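Local coordinates for protein glycoside Hydrolase (PDB 5T99) that probably hydrolyses glycosidic bonds of agarose-derived galactosides as a family 2 glycoside hydrolase, and binds the inhibitor galacto-isofagomine, at residues 305-317 against 337-350. Residues are numbered along the deposited sequence; the frame is centred on the assembly and turned at random.
Sequences EKIRFNGVCLHHD and MKEMGVNAIRTSHN. With GIF (D-galacto-isofagomine), chain C; EDO (1,2-ethanediol), chain Q.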
ATOM      1  N   GLU A 305       4.718 -14.504 -20.827  1.00 26.47           N
ATOM      2  CA  GLU A 305       3.891 -15.556 -20.211  1.00 28.10           C
ATOM      3  C   GLU A 305       2.602 -14.931 -19.682  1.00 27.90           C
ATOM      4  O   GLU A 305       2.611 -13.793 -19.197  1.00 25.85           O
ATOM      5  CB  GLU A 305       4.631 -16.237 -19.054  1.00 31.15           C
ATOM      6  CG  GLU A 305       5.989 -16.863 -19.409  1.00 34.54           C
ATOM      7  CD  GLU A 305       5.878 -18.150 -20.228  1.00 38.04           C
ATOM      8  OE1 GLU A 305       6.645 -18.300 -21.209  1.00 39.33           O
ATOM      9  OE2 GLU A 305       5.028 -19.017 -19.894  1.00 40.40           O
ATOM     10  N   LYS A 306       1.499 -15.669 -19.811  1.00 28.38           N
ATOM     11  CA  LYS A 306       0.235 -15.329 -19.157  1.00 28.81           C
ATOM     12  C   LYS A 306       0.481 -15.092 -17.683  1.00 27.39           C
ATOM     13  O   LYS A 306       1.099 -15.917 -17.029  1.00 28.10           O
ATOM     14  CB  LYS A 306      -0.786 -16.465 -19.284  1.00 31.25           C
ATOM     15  CG  LYS A 306      -1.842 -16.269 -20.362  1.00 35.23           C
ATOM     16  CD  LYS A 306      -3.067 -15.492 -19.847  1.00 36.42           C
ATOM     17  CE  LYS A 306      -4.211 -15.520 -20.857  1.00 37.45           C
ATOM     18  NZ  LYS A 306      -4.801 -16.877 -21.055  1.00 37.97           N
ATOM     19  N   ILE A 307       0.008 -13.957 -17.185  1.00 25.70           N
ATOM     20  CA  ILE A 307      -0.019 -13.650 -15.762  1.00 24.84           C
ATOM     21  C   ILE A 307      -1.494 -13.562 -15.360  1.00 24.04           C
ATOM     22  O   ILE A 307      -2.329 -13.148 -16.162  1.00 23.04           O
ATOM     23  CB  ILE A 307       0.758 -12.336 -15.442  1.00 25.13           C
ATOM     24  CG1 ILE A 307       0.877 -12.112 -13.935  1.00 24.95           C
ATOM     25  CG2 ILE A 307       0.119 -11.100 -16.075  1.00 25.16           C
ATOM     26  CD1 ILE A 307       1.730 -10.908 -13.570  1.00 24.83           C
ATOM     27  N   ARG A 308      -1.809 -13.983 -14.138  1.00 24.06           N
ATOM     28  CA  ARG A 308      -3.140 -13.797 -13.561  1.00 24.57           C
ATOM     29  C   ARG A 308      -3.028 -13.012 -12.270  1.00 22.15           C
ATOM     30  O   ARG A 308      -2.100 -13.220 -11.496  1.00 22.36           O
ATOM     31  CB  ARG A 308      -3.819 -15.140 -13.305  1.00 27.37           C
ATOM     32  CG  ARG A 308      -3.846 -16.016 -14.546  1.00 30.67           C
ATOM     33  CD  ARG A 308      -4.803 -17.192 -14.449  1.00 32.87           C
ATOM     34  NE  ARG A 308      -5.266 -17.605 -15.783  1.00 36.04           N
ATOM     35  CZ  ARG A 308      -6.210 -16.987 -16.512  1.00 36.48           C
ATOM     36  NH1 ARG A 308      -6.826 -15.883 -16.066  1.00 36.34           N
ATOM     37  NH2 ARG A 308      -6.540 -17.479 -17.712  1.00 35.28           N
ATOM     38  N   PHE A 309      -3.986 -12.125 -12.030  1.00 20.10           N
ATOM     39  CA  PHE A 309      -3.976 -11.286 -10.841  1.00 18.90           C
ATOM     40  C   PHE A 309      -4.695 -11.955  -9.668  1.00 18.19           C
ATOM     41  O   PHE A 309      -5.924 -12.018  -9.618  1.00 18.46           O
ATOM     42  CB  PHE A 309      -4.592  -9.908 -11.129  1.00 18.67           C
ATOM     43  CG  PHE A 309      -4.041  -9.233 -12.352  1.00 18.19           C
ATOM     44  CD1 PHE A 309      -2.670  -9.143 -12.561  1.00 18.51           C
ATOM     45  CD2 PHE A 309      -4.894  -8.665 -13.283  1.00 18.26           C
ATOM     46  CE1 PHE A 309      -2.164  -8.516 -13.695  1.00 18.67           C
ATOM     47  CE2 PHE A 309      -4.400  -8.031 -14.411  1.00 18.75           C
ATOM     48  CZ  PHE A 309      -3.031  -7.956 -14.622  1.00 18.46           C
ATOM     49  N   ASN A 310      -3.899 -12.479  -8.744  1.00 17.54           N
ATOM     50  CA  ASN A 310      -4.324 -12.756  -7.374  1.00 16.94           C
ATOM     51  C   ASN A 310      -4.095 -11.477  -6.598  1.00 16.63           C
ATOM     52  O   ASN A 310      -3.084 -11.332  -5.909  1.00 16.43           O
ATOM     53  CB  ASN A 310      -3.476 -13.863  -6.759  1.00 16.87           C
ATOM     54  CG  ASN A 310      -3.636 -15.176  -7.466  1.00 17.18           C
ATOM     55  OD1 ASN A 310      -4.633 -15.417  -8.140  1.00 17.93           O
ATOM     56  ND2 ASN A 310      -2.644 -16.039  -7.325  1.00 17.63           N
ATOM     57  N   GLY A 311      -5.050 -10.552  -6.703  1.00 16.54           N
ATOM     58  CA  GLY A 311      -4.836  -9.162  -6.302  1.00 16.10           C
ATOM     59  C   GLY A 311      -5.574  -8.734  -5.061  1.00 15.62           C
ATOM     60  O   GLY A 311      -6.536  -9.370  -4.649  1.00 15.31           O
ATOM     61  N   VAL A 312      -5.120  -7.627  -4.485  1.00 15.53           N
ATOM     62  CA  VAL A 312      -5.791  -6.997  -3.360  1.00 15.90           C
ATOM     63  C   VAL A 312      -5.804  -5.481  -3.543  1.00 16.01           C
ATOM     64  O   VAL A 312      -4.869  -4.902  -4.120  1.00 15.92           O
ATOM     65  CB  VAL A 312      -5.150  -7.368  -1.998  1.00 15.58           C
ATOM     66  CG1 VAL A 312      -5.074  -8.876  -1.845  1.00 15.92           C
ATOM     67  CG2 VAL A 312      -3.770  -6.761  -1.838  1.00 15.74           C
ATOM     68  N   CYS A 313      -6.886  -4.859  -3.078  1.00 15.78           N
ATOM     69  CA  CYS A 313      -6.927  -3.425  -2.903  1.00 16.33           C
ATOM     70  C   CYS A 313      -6.404  -3.150  -1.522  1.00 16.52           C
ATOM     71  O   CYS A 313      -6.673  -3.924  -0.597  1.00 17.23           O
ATOM     72  CB  CYS A 313      -8.355  -2.893  -3.025  1.00 16.53           C
ATOM     73  SG  CYS A 313      -9.080  -3.201  -4.637  1.00 17.04           S
ATOM     74  N   LEU A 314      -5.675  -2.051  -1.375  1.00 16.88           N
ATOM     75  CA  LEU A 314      -5.168  -1.604  -0.078  1.00 17.20           C
ATOM     76  C   LEU A 314      -5.328  -0.102   0.019  1.00 17.22           C
ATOM     77  O   LEU A 314      -5.010   0.617  -0.945  1.00 17.30           O
ATOM     78  CB  LEU A 314      -3.679  -1.943   0.071  1.00 17.46           C
ATOM     79  CG  LEU A 314      -3.252  -3.401   0.233  1.00 17.61           C
ATOM     80  CD1 LEU A 314      -1.736  -3.515   0.209  1.00 17.72           C
ATOM     81  CD2 LEU A 314      -3.789  -3.968   1.528  1.00 17.74           C
ATOM     82  N   HIS A 315      -5.820   0.373   1.169  1.00 16.99           N
ATOM     83  CA  HIS A 315      -5.758   1.796   1.483  1.00 16.50           C
ATOM     84  C   HIS A 315      -4.418   2.116   2.101  1.00 16.26           C
ATOM     85  O   HIS A 315      -3.724   1.233   2.581  1.00 15.83           O
ATOM     86  CB  HIS A 315      -6.920   2.260   2.366  1.00 16.56           C
ATOM     87  CG  HIS A 315      -8.146   2.628   1.587  1.00 16.59           C
ATOM     88  ND1 HIS A 315      -8.146   3.621   0.629  1.00 16.48           N
ATOM     89  CD2 HIS A 315      -9.408   2.127   1.613  1.00 16.33           C
ATOM     90  CE1 HIS A 315      -9.351   3.710   0.092  1.00 16.30           C
ATOM     91  NE2 HIS A 315     -10.136   2.819   0.675  1.00 16.27           N
ATOM     92  N   HIS A 316      -4.065   3.394   2.048  1.00 16.51           N
ATOM     93  CA  HIS A 316      -2.717   3.841   2.354  1.00 17.05           C
ATOM     94  C   HIS A 316      -2.343   3.836   3.820  1.00 17.34           C
ATOM     95  O   HIS A 316      -1.151   3.806   4.129  1.00 17.40           O
ATOM     96  CB  HIS A 316      -2.440   5.220   1.753  1.00 17.19           C
ATOM     97  CG  HIS A 316      -3.171   6.340   2.422  1.00 17.58           C
ATOM     98  ND1 HIS A 316      -4.529   6.545   2.270  1.00 18.04           N
ATOM     99  CD2 HIS A 316      -2.729   7.334   3.226  1.00 17.46           C
ATOM    100  CE1 HIS A 316      -4.890   7.613   2.956  1.00 17.76           C
ATOM    101  NE2 HIS A 316      -3.818   8.111   3.546  1.00 17.91           N
ATOM    102  N   ASP A 317      -3.321   3.863   4.731  1.00 17.89           N
ATOM    103  CA  ASP A 317      -2.984   3.809   6.164  1.00 17.96           C
ATOM    104  C   ASP A 317      -2.311   2.487   6.523  1.00 18.59           C
ATOM    105  O   ASP A 317      -2.404   1.487   5.776  1.00 19.15           O
ATOM    106  CB  ASP A 317      -4.199   4.096   7.067  1.00 17.71           C
ATOM    107  CG  ASP A 317      -5.174   2.928   7.172  1.00 17.84           C
ATOM    108  OD1 ASP A 317      -4.803   1.876   7.738  1.00 17.80           O
ATOM    109  OD2 ASP A 317      -6.344   3.090   6.744  1.00 17.62           O
ATOM    110  N   MET A 337       0.718 -10.085   2.638  1.00 17.64           N
ATOM    111  CA  MET A 337      -0.023 -10.324   1.392  1.00 17.89           C
ATOM    112  C   MET A 337       0.659 -11.383   0.491  1.00 18.28           C
ATOM    113  O   MET A 337      -0.025 -12.281  -0.018  1.00 18.25           O
ATOM    114  CB  MET A 337      -0.288  -9.009   0.651  1.00 17.40           C
ATOM    115  CG  MET A 337      -1.242  -8.071   1.381  1.00 17.38           C
ATOM    116  SD  MET A 337      -2.945  -8.685   1.459  1.00 17.35           S
ATOM    117  CE  MET A 337      -2.965  -9.494   3.059  1.00 17.77           C
ATOM    118  N   LYS A 338       1.984 -11.338   0.344  1.00 18.80           N
ATOM    119  CA  LYS A 338       2.681 -12.378  -0.454  1.00 20.12           C
ATOM    120  C   LYS A 338       2.533 -13.798   0.136  1.00 21.31           C
ATOM    121  O   LYS A 338       2.474 -14.771  -0.620  1.00 20.92           O
ATOM    122  CB  LYS A 338       4.156 -12.030  -0.705  1.00 20.28           C
ATOM    123  CG  LYS A 338       4.338 -11.041  -1.846  1.00 21.01           C
ATOM    124  CD  LYS A 338       5.704 -10.358  -1.852  1.00 21.86           C
ATOM    125  CE  LYS A 338       6.861 -11.300  -2.196  1.00 21.92           C
ATOM    126  NZ  LYS A 338       6.688 -11.956  -3.508  1.00 21.39           N
ATOM    127  N   GLU A 339       2.431 -13.902   1.464  1.00 22.42           N
ATOM    128  CA  GLU A 339       2.161 -15.188   2.130  1.00 23.49           C
ATOM    129  C   GLU A 339       0.773 -15.740   1.807  1.00 22.52           C
ATOM    130  O   GLU A 339       0.584 -16.955   1.739  1.00 23.32           O
ATOM    131  CB  GLU A 339       2.371 -15.079   3.652  1.00 25.61           C
ATOM    132  CG  GLU A 339       3.847 -15.097   4.044  1.00 27.90           C
ATOM    133  CD  GLU A 339       4.109 -14.661   5.477  1.00 31.42           C
ATOM    134  OE1 GLU A 339       3.210 -14.786   6.351  1.00 33.64           O
ATOM    135  OE2 GLU A 339       5.242 -14.186   5.729  1.00 36.46           O
ATOM    136  N   MET A 340      -0.183 -14.841   1.591  1.00 21.17           N
ATOM    137  CA  MET A 340      -1.535 -15.215   1.130  1.00 20.02           C
ATOM    138  C   MET A 340      -1.594 -15.672  -0.345  1.00 19.38           C
ATOM    139  O   MET A 340      -2.611 -16.207  -0.764  1.00 18.71           O
ATOM    140  CB  MET A 340      -2.508 -14.034   1.338  1.00 19.23           C
ATOM    141  CG  MET A 340      -3.964 -14.435   1.504  1.00 18.92           C
ATOM    142  SD  MET A 340      -5.012 -13.106   2.128  1.00 18.23           S
ATOM    143  CE  MET A 340      -5.341 -12.264   0.578  1.00 18.70           C
ATOM    144  N   GLY A 341      -0.529 -15.448  -1.129  1.00 18.95           N
ATOM    145  CA  GLY A 341      -0.520 -15.758  -2.566  1.00 18.55           C
ATOM    146  C   GLY A 341      -0.795 -14.546  -3.450  1.00 18.69           C
ATOM    147  O   GLY A 341      -1.045 -14.692  -4.655  1.00 18.10           O
ATOM    148  N   VAL A 342      -0.729 -13.347  -2.861  1.00 18.91           N
ATOM    149  CA  VAL A 342      -0.961 -12.102  -3.591  1.00 18.77           C
ATOM    150  C   VAL A 342       0.235 -11.802  -4.492  1.00 18.22           C
ATOM    151  O   VAL A 342       1.384 -11.781  -4.022  1.00 18.32           O
ATOM    152  CB  VAL A 342      -1.180 -10.918  -2.628  1.00 19.55           C
ATOM    153  CG1 VAL A 342      -1.289  -9.589  -3.372  1.00 19.87           C
ATOM    154  CG2 VAL A 342      -2.433 -11.146  -1.790  1.00 20.16           C
ATOM    155  N   ASN A 343      -0.038 -11.579  -5.775  1.00 17.38           N
ATOM    156  CA  ASN A 343       0.981 -11.132  -6.728  1.00 17.10           C
ATOM    157  C   ASN A 343       0.685  -9.749  -7.327  1.00 17.11           C
ATOM    158  O   ASN A 343       1.417  -9.287  -8.207  1.00 17.26           O
ATOM    159  CB  ASN A 343       1.121 -12.161  -7.853  1.00 16.93           C
ATOM    160  CG  ASN A 343      -0.079 -12.180  -8.776  1.00 17.01           C
ATOM    161  OD1 ASN A 343      -1.185 -11.853  -8.359  1.00 16.99           O
ATOM    162  ND2 ASN A 343       0.132 -12.557 -10.037  1.00 17.14           N
ATOM    163  N   ALA A 344      -0.381  -9.091  -6.872  1.00 17.11           N
ATOM    164  CA  ALA A 344      -0.832  -7.848  -7.500  1.00 16.85           C
ATOM    165  C   ALA A 344      -1.560  -6.924  -6.533  1.00 16.66           C
ATOM    166  O   ALA A 344      -2.237  -7.383  -5.626  1.00 16.27           O
ATOM    167  CB  ALA A 344      -1.715  -8.168  -8.687  1.00 16.92           C
ATOM    168  N   ILE A 345      -1.394  -5.620  -6.744  1.00 16.64           N
ATOM    169  CA  ILE A 345      -1.953  -4.592  -5.873  1.00 16.80           C
ATOM    170  C   ILE A 345      -2.730  -3.592  -6.727  1.00 16.91           C
ATOM    171  O   ILE A 345      -2.253  -3.177  -7.776  1.00 16.67           O
ATOM    172  CB  ILE A 345      -0.856  -3.804  -5.109  1.00 16.92           C
ATOM    173  CG1 ILE A 345       0.150  -4.733  -4.411  1.00 17.11           C
ATOM    174  CG2 ILE A 345      -1.488  -2.845  -4.102  1.00 16.92           C
ATOM    175  CD1 ILE A 345      -0.401  -5.543  -3.253  1.00 17.33           C
ATOM    176  N   ARG A 346      -3.917  -3.200  -6.270  1.00 17.15           N
ATOM    177  CA  ARG A 346      -4.643  -2.050  -6.830  1.00 16.78           C
ATOM    178  C   ARG A 346      -4.563  -0.935  -5.802  1.00 16.15           C
ATOM    179  O   ARG A 346      -4.991  -1.152  -4.674  1.00 16.11           O
ATOM    180  CB  ARG A 346      -6.100  -2.435  -7.085  1.00 17.22           C
ATOM    181  CG  ARG A 346      -6.997  -1.294  -7.563  1.00 17.69           C
ATOM    182  CD  ARG A 346      -8.222  -1.797  -8.331  1.00 17.99           C
ATOM    183  NE  ARG A 346      -9.093  -0.684  -8.730  1.00 18.56           N
ATOM    184  CZ  ARG A 346     -10.232  -0.308  -8.131  1.00 19.39           C
ATOM    185  NH1 ARG A 346     -10.749  -0.966  -7.080  1.00 19.83           N
ATOM    186  NH2 ARG A 346     -10.882   0.753  -8.592  1.00 19.56           N
ATOM    187  N   THR A 347      -4.054   0.248  -6.169  1.00 15.32           N
ATOM    188  CA  THR A 347      -3.896   1.356  -5.194  1.00 14.84           C
ATOM    189  C   THR A 347      -5.189   2.172  -5.005  1.00 15.41           C
ATOM    190  O   THR A 347      -5.264   3.375  -5.293  1.00 15.60           O
ATOM    191  CB  THR A 347      -2.674   2.276  -5.478  1.00 14.14           C
ATOM    192  OG1 THR A 347      -2.921   3.164  -6.572  1.00 13.20           O
ATOM    193  CG2 THR A 347      -1.444   1.460  -5.772  1.00 14.25           C
ATOM    194  N   SER A 348      -6.209   1.488  -4.505  1.00 15.85           N
ATOM    195  CA  SER A 348      -7.496   2.093  -4.172  1.00 16.64           C
ATOM    196  C   SER A 348      -7.328   3.285  -3.223  1.00 16.73           C
ATOM    197  O   SER A 348      -6.721   3.099  -2.166  1.00 16.76           O
ATOM    198  CB  SER A 348      -8.316   1.042  -3.445  1.00 16.80           C
ATOM    199  OG  SER A 348      -7.529   0.474  -2.405  1.00 16.60           O
ATOM    200  N   HIS A 349      -7.794   4.499  -3.549  1.00 17.38           N
ATOM    201  CA  HIS A 349      -8.205   4.975  -4.885  1.00 17.79           C
ATOM    202  C   HIS A 349      -7.476   6.308  -5.132  1.00 17.55           C
ATOM    203  O   HIS A 349      -8.082   7.392  -5.203  1.00 17.33           O
ATOM    204  CB  HIS A 349      -9.720   5.181  -4.973  1.00 18.04           C
ATOM    205  CG  HIS A 349     -10.517   3.996  -4.553  1.00 18.83           C
ATOM    206  ND1 HIS A 349     -10.642   2.866  -5.332  1.00 20.08           N
ATOM    207  CD2 HIS A 349     -11.246   3.764  -3.437  1.00 19.32           C
ATOM    208  CE1 HIS A 349     -11.409   1.985  -4.710  1.00 19.65           C
ATOM    209  NE2 HIS A 349     -11.784   2.505  -3.556  1.00 19.58           N
ATOM    210  N   ASN A 350      -6.159   6.203  -5.246  1.00 17.17           N
ATOM    211  CA  ASN A 350      -5.277   7.356  -5.179  1.00 17.14           C
ATOM    212  C   ASN A 350      -3.839   6.907  -5.340  1.00 16.85           C
ATOM    213  O   ASN A 350      -3.526   5.736  -5.104  1.00 16.76           O
ATOM    214  CB  ASN A 350      -5.402   8.076  -3.825  1.00 17.19           C
ATOM    215  CG  ASN A 350      -5.292   7.128  -2.641  1.00 17.22           C
ATOM    216  OD1 ASN A 350      -6.297   6.638  -2.131  1.00 17.34           O
ATOM    217  ND2 ASN A 350      -4.068   6.843  -2.217  1.00 17.70           N
TER
HETATM  218  C   GIF C 901     -15.344   1.238  -3.400  1.00 18.07           C
HETATM  219  N   GIF C 901     -16.229   0.106  -3.632  1.00 18.35           N
HETATM  220  O   GIF C 901     -17.725  -2.286  -0.252  1.00 18.41           O
HETATM  221  C1  GIF C 901     -14.560   1.032  -2.120  1.00 17.93           C
HETATM  222  O1  GIF C 901     -16.335   1.737  -0.661  1.00 18.58           O
HETATM  223  C2  GIF C 901     -15.471   0.642  -0.959  1.00 18.30           C
HETATM  224  O2  GIF C 901     -13.869   2.237  -1.795  1.00 16.65           O
HETATM  225  C3  GIF C 901     -16.303  -0.595  -1.288  1.00 18.41           C
HETATM  226  C4  GIF C 901     -17.096  -0.379  -2.572  1.00 18.45           C
HETATM  227  C5  GIF C 901     -17.247  -0.939  -0.134  1.00 18.53           C
HETATM  228  C1  EDO Q 915      -0.750   1.786  -0.682  1.00 24.79           C
HETATM  229  O1  EDO Q 915      -1.255   3.101  -0.483  1.00 24.71           O
HETATM  230  C2  EDO Q 915      -1.860   0.863  -1.167  1.00 25.01           C
HETATM  231  O2  EDO Q 915      -2.630   1.482  -2.205  1.00 24.78           O
HETATM  232  O   HOH W   1      -5.944   5.130   0.291  1.00 17.01           O
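Asn343 uses its side-chain amide to grip the backbone of Arg308 and Asn310, extending a parallel strand pairing past the point where backbone bonding ends. With CG held between backbone N and carbonyl carbon (chi1 71°), the amide turns back along 305-313: ND2 donates to Arg308 O at 2.7 Å, the acceptor lying near the plane of Asn343's own amide, and OD1 weakly accepts from Asn310 N. Replacing the amide by an alanine removes both bonds and would probably leave the 308-310 backbone freer to shift. Beyond it the ladder alternates: Asn343 N to Asn310 O, Val312 N to Ala344 O, the nearly straight Arg346 N to Val312 O (2.9 Å), then a weak Leu314 N to Arg346 O. On the helix-facing side, Val312 sets CG1 against Val342 CG2 at 3.5 Å, while both its methyls meet Met337 SD. The other face carries Cys313, whose SG lies at the edge of the Arg346 guanidinium, itself salt-bridged to Glu370 and Glu494. Past the strands, after a cis peptide, His349 of the ligand pocket hydrogen-bonds through NE2 to galacto-isofagomine O2 (2.7 Å). The contact thus closes the beta-alpha-beta unit 305-313, 327-339, 344-346 of the TIM barrel, between strands 549-552 and 366-370.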